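Local coordinates for protein terminase, large subunit (Enterobacteria phage P22, PDB 4DKW) that powers ATP-driven packaging of viral DNA into empty capsids and cuts the genome to begin and end packaging, the present chain being its nuclease domain, at residues F20-A31 with H42-D50. Sequence-based numbering, arbitrary orientation.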
loop_
_atom_site.group_PDB
_atom_site.type_symbol
_atom_site.label_atom_id
_atom_site.label_comp_id
_atom_site.label_asym_id
_atom_site.label_seq_id
_atom_site.Cartn_x
_atom_site.Cartn_y
_atom_site.Cartn_z
ATOM N N PHE A 20 0.770 17.670 3.720
ATOM C CA PHE A 20 0.201 18.447 4.803
ATOM C C PHE A 20 0.278 17.571 6.035
ATOM O O PHE A 20 0.576 16.372 5.932
ATOM C CB PHE A 20 -1.258 18.834 4.496
ATOM C CG PHE A 20 -2.160 17.655 4.163
ATOM C CD1 PHE A 20 -2.893 17.006 5.160
ATOM C CD2 PHE A 20 -2.289 17.212 2.850
ATOM C CE1 PHE A 20 -3.710 15.937 4.865
ATOM C CE2 PHE A 20 -3.113 16.133 2.539
ATOM C CZ PHE A 20 -3.823 15.492 3.552
ATOM N N GLU A 21 0.029 18.154 7.201
ATOM C CA GLU A 21 -0.012 17.369 8.432
ATOM C C GLU A 21 -1.367 16.698 8.622
ATOM O O GLU A 21 -2.416 17.292 8.354
ATOM C CB GLU A 21 0.313 18.242 9.640
ATOM C CG GLU A 21 1.778 18.574 9.787
ATOM C CD GLU A 21 2.054 19.296 11.085
ATOM O OE1 GLU A 21 1.180 19.254 11.983
ATOM O OE2 GLU A 21 3.138 19.909 11.205
ATOM N N CYS A 22 -1.340 15.457 9.095
ATOM C CA CYS A 22 -2.570 14.691 9.283
ATOM C C CYS A 22 -3.494 15.304 10.340
ATOM O O CYS A 22 -3.120 15.412 11.512
ATOM C CB CYS A 22 -2.242 13.249 9.679
ATOM S SG CYS A 22 -3.676 12.184 9.640
ATOM N N PRO A 23 -4.710 15.706 9.928
ATOM C CA PRO A 23 -5.701 16.175 10.905
ATOM C C PRO A 23 -6.065 15.057 11.894
ATOM O O PRO A 23 -6.000 13.873 11.553
ATOM C CB PRO A 23 -6.908 16.539 10.030
ATOM C CG PRO A 23 -6.335 16.792 8.671
ATOM C CD PRO A 23 -5.202 15.814 8.544
ATOM N N ASP A 24 -6.432 15.451 13.106
ATOM C CA ASP A 24 -6.788 14.530 14.178
ATOM C C ASP A 24 -7.856 13.503 13.807
ATOM O O ASP A 24 -7.851 12.382 14.308
ATOM C CB ASP A 24 -7.289 15.329 15.385
ATOM C CG ASP A 24 -6.186 15.654 16.367
ATOM O OD1 ASP A 24 -5.018 15.326 16.073
ATOM O OD2 ASP A 24 -6.494 16.236 17.432
ATOM N N HIS A 25 -8.782 13.894 12.949
ATOM C CA HIS A 25 -9.943 13.077 12.641
ATOM C C HIS A 25 -9.741 12.190 11.416
ATOM O O HIS A 25 -10.646 11.453 11.043
ATOM C CB HIS A 25 -11.167 13.976 12.407
ATOM C CG HIS A 25 -10.912 15.077 11.423
ATOM N ND1 HIS A 25 -11.872 15.629 10.616
ATOM C CD2 HIS A 25 -9.804 15.721 11.112
ATOM C CE1 HIS A 25 -11.348 16.557 9.857
ATOM N NE2 HIS A 25 -10.086 16.639 10.123
ATOM N N PHE A 26 -8.575 12.261 10.782
ATOM C CA PHE A 26 -8.283 11.360 9.660
ATOM C C PHE A 26 -7.910 10.020 10.234
ATOM O O PHE A 26 -7.422 9.951 11.350
ATOM C CB PHE A 26 -7.122 11.850 8.785
ATOM C CG PHE A 26 -7.496 12.927 7.794
ATOM C CD1 PHE A 26 -8.648 13.683 7.958
ATOM C CD2 PHE A 26 -6.682 13.184 6.702
ATOM C CE1 PHE A 26 -8.971 14.670 7.058
ATOM C CE2 PHE A 26 -7.004 14.170 5.801
ATOM C CZ PHE A 26 -8.149 14.909 5.973
ATOM N N TYR A 27 -8.145 8.961 9.467
ATOM C CA TYR A 27 -7.719 7.625 9.856
ATOM C C TYR A 27 -6.410 7.240 9.168
ATOM O O TYR A 27 -6.112 7.712 8.068
ATOM C CB TYR A 27 -8.815 6.611 9.551
ATOM C CG TYR A 27 -9.986 6.746 10.484
ATOM C CD1 TYR A 27 -10.248 5.774 11.438
ATOM C CD2 TYR A 27 -10.814 7.862 10.435
ATOM C CE1 TYR A 27 -11.310 5.892 12.300
ATOM C CE2 TYR A 27 -11.881 7.993 11.294
ATOM C CZ TYR A 27 -12.129 7.008 12.224
ATOM O OH TYR A 27 -13.196 7.120 13.087
ATOM N N VAL A 28 -5.627 6.394 9.831
ATOM C CA VAL A 28 -4.278 6.064 9.379
ATOM C C VAL A 28 -4.066 4.554 9.358
ATOM O O VAL A 28 -4.413 3.863 10.311
ATOM C CB VAL A 28 -3.198 6.703 10.300
ATOM C CG1 VAL A 28 -1.801 6.390 9.780
ATOM C CG2 VAL A 28 -3.398 8.216 10.423
ATOM N N ILE A 29 -3.508 4.048 8.263
ATOM C CA ILE A 29 -3.155 2.634 8.162
ATOM C C ILE A 29 -1.884 2.476 7.332
ATOM O O ILE A 29 -1.632 3.241 6.404
ATOM C CB ILE A 29 -4.319 1.765 7.589
ATOM C CG1 ILE A 29 -4.026 0.276 7.773
ATOM C CG2 ILE A 29 -4.613 2.092 6.120
ATOM C CD1 ILE A 29 -5.122 -0.619 7.307
ATOM N N ASP A 30 -1.065 1.505 7.715
ATOM C CA ASP A 30 0.156 1.189 6.990
ATOM C C ASP A 30 -0.043 -0.110 6.236
ATOM O O ASP A 30 -0.969 -0.878 6.528
ATOM C CB ASP A 30 1.337 1.029 7.960
ATOM C CG ASP A 30 2.041 2.337 8.249
ATOM O OD1 ASP A 30 1.382 3.393 8.199
ATOM O OD2 ASP A 30 3.259 2.305 8.525
ATOM N N ALA A 31 0.832 -0.360 5.271
ATOM C CA ALA A 31 0.804 -1.634 4.580
ATOM C C ALA A 31 2.198 -2.045 4.138
ATOM O O ALA A 31 3.081 -1.199 3.947
ATOM C CB ALA A 31 -0.155 -1.589 3.411
ATOM N N HIS A 42 6.910 -0.358 2.243
ATOM C CA HIS A 42 6.052 -0.029 3.373
ATOM C C HIS A 42 5.417 1.334 3.108
ATOM O O HIS A 42 6.130 2.301 2.831
ATOM C CB HIS A 42 6.852 0.006 4.678
ATOM C CG HIS A 42 5.993 0.021 5.906
ATOM N ND1 HIS A 42 5.559 -1.134 6.518
ATOM C CD2 HIS A 42 5.461 1.045 6.609
ATOM C CE1 HIS A 42 4.806 -0.818 7.558
ATOM N NE2 HIS A 42 4.737 0.494 7.640
ATOM N N ILE A 43 4.088 1.410 3.176
ATOM C CA ILE A 43 3.377 2.648 2.852
ATOM C C ILE A 43 2.494 3.089 3.998
ATOM O O ILE A 43 2.197 2.313 4.899
ATOM C CB ILE A 43 2.507 2.516 1.568
ATOM C CG1 ILE A 43 1.381 1.485 1.757
ATOM C CG2 ILE A 43 3.386 2.143 0.365
ATOM C CD1 ILE A 43 0.015 2.031 2.303
ATOM N N GLN A 44 2.071 4.345 3.952
ATOM C CA GLN A 44 1.085 4.845 4.896
ATOM C C GLN A 44 -0.000 5.585 4.130
ATOM O O GLN A 44 0.275 6.454 3.300
ATOM C CB GLN A 44 1.705 5.758 5.965
ATOM C CG GLN A 44 0.686 6.269 6.986
ATOM C CD GLN A 44 1.339 6.951 8.170
ATOM O OE1 GLN A 44 1.341 8.176 8.271
ATOM N NE2 GLN A 44 1.908 6.158 9.072
ATOM N N LEU A 45 -1.237 5.226 4.427
ATOM C CA LEU A 45 -2.380 5.779 3.761
ATOM C C LEU A 45 -3.201 6.537 4.795
ATOM O O LEU A 45 -3.393 6.055 5.914
ATOM C CB LEU A 45 -3.176 4.610 3.185
ATOM C CG LEU A 45 -4.290 4.771 2.170
ATOM C CD1 LEU A 45 -3.786 5.445 0.885
ATOM C CD2 LEU A 45 -4.839 3.385 1.886
ATOM N N TRP A 46 -3.659 7.736 4.445
ATOM C CA TRP A 46 -4.566 8.471 5.319
ATOM C C TRP A 46 -5.940 8.449 4.687
ATOM O O TRP A 46 -6.063 8.540 3.462
ATOM C CB TRP A 46 -4.117 9.917 5.503
ATOM C CG TRP A 46 -2.774 10.067 6.123
ATOM C CD1 TRP A 46 -2.016 9.088 6.698
ATOM C CD2 TRP A 46 -2.017 11.279 6.230
ATOM N NE1 TRP A 46 -0.835 9.615 7.162
ATOM C CE2 TRP A 46 -0.812 10.957 6.890
ATOM C CE3 TRP A 46 -2.249 12.607 5.841
ATOM C CZ2 TRP A 46 0.167 11.919 7.154
ATOM C CZ3 TRP A 46 -1.276 13.560 6.109
ATOM C CH2 TRP A 46 -0.083 13.211 6.759
ATOM N N TRP A 47 -6.962 8.309 5.526
ATOM C CA TRP A 47 -8.350 8.258 5.074
ATOM C C TRP A 47 -9.192 9.320 5.797
ATOM O O TRP A 47 -9.389 9.263 7.010
ATOM C CB TRP A 47 -8.939 6.863 5.320
ATOM C CG TRP A 47 -10.290 6.646 4.717
ATOM C CD1 TRP A 47 -10.905 7.416 3.768
ATOM C CD2 TRP A 47 -11.193 5.565 5.005
ATOM N NE1 TRP A 47 -12.141 6.896 3.460
ATOM C CE2 TRP A 47 -12.341 5.766 4.196
ATOM C CE3 TRP A 47 -11.142 4.469 5.858
ATOM C CZ2 TRP A 47 -13.436 4.878 4.230
ATOM C CZ3 TRP A 47 -12.227 3.600 5.889
ATOM C CH2 TRP A 47 -13.358 3.810 5.080
ATOM N N ASP A 48 -9.660 10.296 5.036
ATOM C CA ASP A 48 -10.656 11.240 5.490
ATOM C C ASP A 48 -11.983 10.535 5.257
ATOM O O ASP A 48 -12.440 10.460 4.123
ATOM C CB ASP A 48 -10.560 12.519 4.626
ATOM C CG ASP A 48 -11.542 13.605 5.053
ATOM O OD1 ASP A 48 -12.493 13.301 5.805
ATOM O OD2 ASP A 48 -11.366 14.766 4.633
ATOM N N LYS A 49 -12.601 10.004 6.309
ATOM C CA LYS A 49 -13.881 9.302 6.152
ATOM C C LYS A 49 -15.064 10.210 5.885
ATOM O O LYS A 49 -16.059 9.769 5.318
ATOM C CB LYS A 49 -14.199 8.444 7.370
ATOM C CG LYS A 49 -13.245 7.287 7.588
ATOM C CD LYS A 49 -13.840 6.287 8.564
ATOM C CE LYS A 49 -12.818 5.254 8.947
ATOM N NZ LYS A 49 -13.320 4.327 9.983
ATOM N N ASP A 50 -14.961 11.471 6.305
ATOM C CA ASP A 50 -16.016 12.462 6.078
ATOM C C ASP A 50 -16.158 12.820 4.593
ATOM O O ASP A 50 -17.256 12.741 4.035
ATOM C CB ASP A 50 -15.776 13.725 6.919
ATOM C CG ASP A 50 -15.739 13.434 8.408
ATOM O OD1 ASP A 50 -16.741 12.904 8.939
ATOM O OD2 ASP A 50 -14.705 13.713 9.050
HETATM O O HOH W 1 -12.634 11.214 8.970
#
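Tyr27, Ile29 and Ala31 pair with Trp47, Leu45 and Ile43 through reciprocal backbone hydrogen bonds, forming the antiparallel hairpin of strands 27-33 and 40-48 in the RNase H-like nuclease domain; just beyond Ala31 the first strand reaches the magnesium-binding Asp33. Ile29, Leu45, Ala31 and Ile43 give one face an aliphatic surface, with Ala31 CB 3.8 Å from Ile43 CD1.

The other face carries a buried polar chain. Two donors hold the Asp30 carboxylate, one at each oxygen: OD2 lies at the imidazole edge, 2.5 Å from His42 NE2 in a bent hydrogen bond of doubtful length, while OD1 uses its syn lone pair for Gln44 NE2 at 2.9 Å. With CG opposite its backbone N (chi1 -179°), Gln44 extends past Val28 CG1 to Asp30. Its amide suits the place by having both donor and acceptor: NE2 also reaches the carbonyl of Trp77, and OE1, close to the indole plane, receives Trp46 NE1 in a nearly straight bond (173°) that helps to orient the ring.

Aromatic contacts close the open end. Cys22, small enough to lie against the indole, puts CB over the six-membered ring of Trp46, which turns an edge to the face of Phe20 (planes 71° apart). Phe26 receives Asp48 CB on one face and Pro23 CD on the opposite one. Lys49, an apolar stem ending in a cation, lies over one face of Tyr27, with CE above the ring centre and NZ, in a cation-pi contact, 3.7 Å from the Tyr27 ring centroid.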